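Local coordinates for periplasmic beta-glucosidase (Pseudomonas aeruginosa, PDB 6R5T), which probably hydrolyses terminal, non-reducing beta-D-glucosyl residues with release of beta-D-glucose, as a periplasmic member of glycoside hydrolase family 3, at residues 129-134 with 201-206. The protein carries 1 engineered substitution. Sequence-based numbering, arbitrary orientation.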
loop_
_atom_site.group_PDB
_atom_site.type_symbol
_atom_site.label_atom_id
_atom_site.label_comp_id
_atom_site.label_asym_id
_atom_site.label_seq_id
_atom_site.Cartn_x
_atom_site.Cartn_y
_atom_site.Cartn_z
ATOM N N ILE A 129 14.282 -1.973 4.808
ATOM C CA ILE A 129 13.665 -2.829 3.775
ATOM C C ILE A 129 12.748 -1.965 2.926
ATOM O O ILE A 129 11.931 -1.189 3.463
ATOM C CB ILE A 129 12.891 -3.953 4.490
ATOM C CG1 ILE A 129 13.891 -4.854 5.205
ATOM C CG2 ILE A 129 11.974 -4.739 3.595
ATOM C CD1 ILE A 129 14.820 -5.573 4.298
ATOM N N THR A 130 12.780 -2.192 1.611
ATOM C CA THR A 130 11.921 -1.440 0.668
ATOM C C THR A 130 11.129 -2.383 -0.242
ATOM O O THR A 130 11.714 -3.126 -0.999
ATOM C CB THR A 130 12.713 -0.450 -0.174
ATOM O OG1 THR A 130 13.729 -1.167 -0.886
ATOM C CG2 THR A 130 13.317 0.619 0.725
ATOM N N ARG A 131 9.810 -2.329 -0.093
ATOM C CA ARG A 131 8.876 -3.104 -0.940
ATOM C C ARG A 131 8.037 -2.182 -1.847
ATOM O O ARG A 131 7.214 -2.723 -2.665
ATOM C CB ARG A 131 7.954 -3.937 -0.065
ATOM C CG ARG A 131 8.669 -5.040 0.692
ATOM C CD ARG A 131 7.715 -5.782 1.607
ATOM N NE ARG A 131 8.385 -6.965 2.150
ATOM C CZ ARG A 131 7.899 -7.716 3.115
ATOM N NH1 ARG A 131 6.697 -7.453 3.633
ATOM N NH2 ARG A 131 8.573 -8.769 3.496
ATOM N N ASP A 132 8.229 -0.878 -1.769
ATOM C CA ASP A 132 7.409 0.097 -2.516
ATOM C C ASP A 132 8.348 0.923 -3.366
ATOM O O ASP A 132 8.997 1.825 -2.886
ATOM C CB ASP A 132 6.578 0.959 -1.583
ATOM C CG ASP A 132 5.541 1.830 -2.279
ATOM O OD1 ASP A 132 5.798 2.304 -3.428
ATOM O OD2 ASP A 132 4.435 1.965 -1.655
ATOM N N ALA A 133 8.365 0.607 -4.665
ATOM C CA ALA A 133 9.288 1.246 -5.615
ATOM C C ALA A 133 9.045 2.761 -5.761
ATOM O O ALA A 133 9.894 3.445 -6.312
ATOM C CB ALA A 133 9.144 0.546 -6.967
ATOM N N ARG A 134 7.897 3.291 -5.343
ATOM C CA ARG A 134 7.624 4.753 -5.517
ATOM C C ARG A 134 8.506 5.608 -4.613
ATOM O O ARG A 134 8.757 6.773 -4.938
ATOM C CB ARG A 134 6.167 5.050 -5.170
ATOM C CG ARG A 134 5.176 4.362 -6.093
ATOM C CD ARG A 134 3.761 4.616 -5.619
ATOM N NE ARG A 134 3.463 3.824 -4.444
ATOM C CZ ARG A 134 2.266 3.769 -3.881
ATOM N NH1 ARG A 134 1.269 4.501 -4.333
ATOM N NH2 ARG A 134 2.078 3.027 -2.820
ATOM N N PHE A 201 8.841 -7.757 13.270
ATOM C CA PHE A 201 9.928 -8.563 13.850
ATOM C C PHE A 201 10.575 -9.487 12.827
ATOM O O PHE A 201 11.808 -9.651 12.837
ATOM C CB PHE A 201 9.424 -9.313 15.080
ATOM C CG PHE A 201 9.477 -8.454 16.322
ATOM C CD1 PHE A 201 8.545 -7.486 16.554
ATOM C CD2 PHE A 201 10.627 -8.435 17.091
ATOM C CE1 PHE A 201 8.624 -6.665 17.671
ATOM C CE2 PHE A 201 10.755 -7.558 18.163
ATOM C CZ PHE A 201 9.727 -6.705 18.472
ATOM N N GLN A 202 9.779 -10.125 11.978
ATOM C CA GLN A 202 10.310 -11.114 11.026
ATOM C C GLN A 202 11.034 -10.419 9.873
ATOM O O GLN A 202 12.105 -10.901 9.452
ATOM C CB GLN A 202 9.175 -11.973 10.477
ATOM C CG GLN A 202 9.682 -13.147 9.666
ATOM C CD GLN A 202 10.328 -14.218 10.520
ATOM O OE1 GLN A 202 10.114 -14.316 11.712
ATOM N NE2 GLN A 202 11.047 -15.107 9.874
ATOM N N ASP A 203 10.462 -9.328 9.354
ATOM C CA ASP A 203 10.921 -8.821 8.038
ATOM C C ASP A 203 11.631 -7.462 8.135
ATOM O O ASP A 203 12.540 -7.234 7.324
ATOM C CB ASP A 203 9.730 -8.660 7.100
ATOM C CG ASP A 203 9.037 -9.979 6.766
ATOM O OD1 ASP A 203 9.721 -11.038 6.798
ATOM O OD2 ASP A 203 7.862 -9.904 6.439
ATOM N N TYR A 204 11.225 -6.556 9.010
ATOM C CA TYR A 204 11.690 -5.146 8.903
ATOM C C TYR A 204 12.750 -4.830 9.945
ATOM O O TYR A 204 13.650 -4.060 9.605
ATOM C CB TYR A 204 10.505 -4.196 9.031
ATOM C CG TYR A 204 9.759 -3.992 7.745
ATOM C CD1 TYR A 204 8.772 -4.871 7.315
ATOM C CD2 TYR A 204 10.084 -2.944 6.903
ATOM C CE1 TYR A 204 8.110 -4.660 6.120
ATOM C CE2 TYR A 204 9.431 -2.716 5.716
ATOM C CZ TYR A 204 8.448 -3.609 5.300
ATOM O OH TYR A 204 7.839 -3.393 4.099
ATOM N N LEU A 205 12.695 -5.405 11.138
ATOM C CA LEU A 205 13.664 -5.057 12.202
ATOM C C LEU A 205 15.010 -5.778 12.070
ATOM O O LEU A 205 15.997 -5.224 12.536
ATOM C CB LEU A 205 13.048 -5.314 13.572
ATOM C CG LEU A 205 11.958 -4.349 13.989
ATOM C CD1 LEU A 205 11.272 -4.859 15.264
ATOM C CD2 LEU A 205 12.515 -2.953 14.190
ATOM N N PRO A 206 15.141 -7.012 11.530
ATOM C CA PRO A 206 16.420 -7.717 11.547
ATOM C C PRO A 206 17.636 -6.964 11.011
ATOM O O PRO A 206 18.733 -7.137 11.592
ATOM C CB PRO A 206 16.158 -9.021 10.796
ATOM C CG PRO A 206 14.711 -9.279 11.084
ATOM C CD PRO A 206 14.059 -7.913 11.052
HETATM O O HOH W 1 13.120 -1.551 7.828
HETATM O O HOH W 2 14.547 -2.794 7.630
HETATM O O HOH W 3 8.434 -1.286 2.219
#
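In the TIM-barrel-like N-terminal domain of this family 3 glycosidase, Ile129 and Arg131 meet Tyr204 and Asp203 where the loop after strand 121-122 packs on helix 197-204. Both loop side chains approach the Tyr204 ring from one side, Arg131 obliquely past the hydroxyl end. Ile129 puts its CG2 methyl over one face of the ring, 4.2 Å from the centroid, in a CH-pi contact displaced toward the rim. The other branch of Ile129 passes the helix backbone, with CG1 3.5 Å from Asp203 O. That carbonyl also accepts a hydrogen bond from Thr146 OG1. Arg131 runs extended from CG to NE (chi2 177°, chi3 171°), and its CD passes 3.5 Å from Tyr204 OH. This carries the guanidinium to Asp203, where NH2 makes a weak salt-bridge hydrogen bond of 3.2 Å to OD2. The guanidinium and carboxylate planes are 61° apart, so the two groups do not pair side by side. Tyr204 CE1 lies over one face of the guanidinium, toward its rim. Tyr577 adds a cation-pi contact to Arg131. Water 3 sits at the edge of the tyrosine ring and bridges Tyr204 OH to Arg131 N, at 2.9 Å from each. Farther along the loop, Arg134 grips Asp132 side-on through NE and NH2, while Asp132 OD1 also takes the Arg134 N-H in an Asx turn. Arg134 NH1 reaches Val574 O and Gly572 O of the second subunit. Within this contact the Arg131 charge is probably balanced loosely, by one weak carboxylate bond with aromatic rings beside it, and the tyrosine hydroxyl is tied to the loop backbone through water.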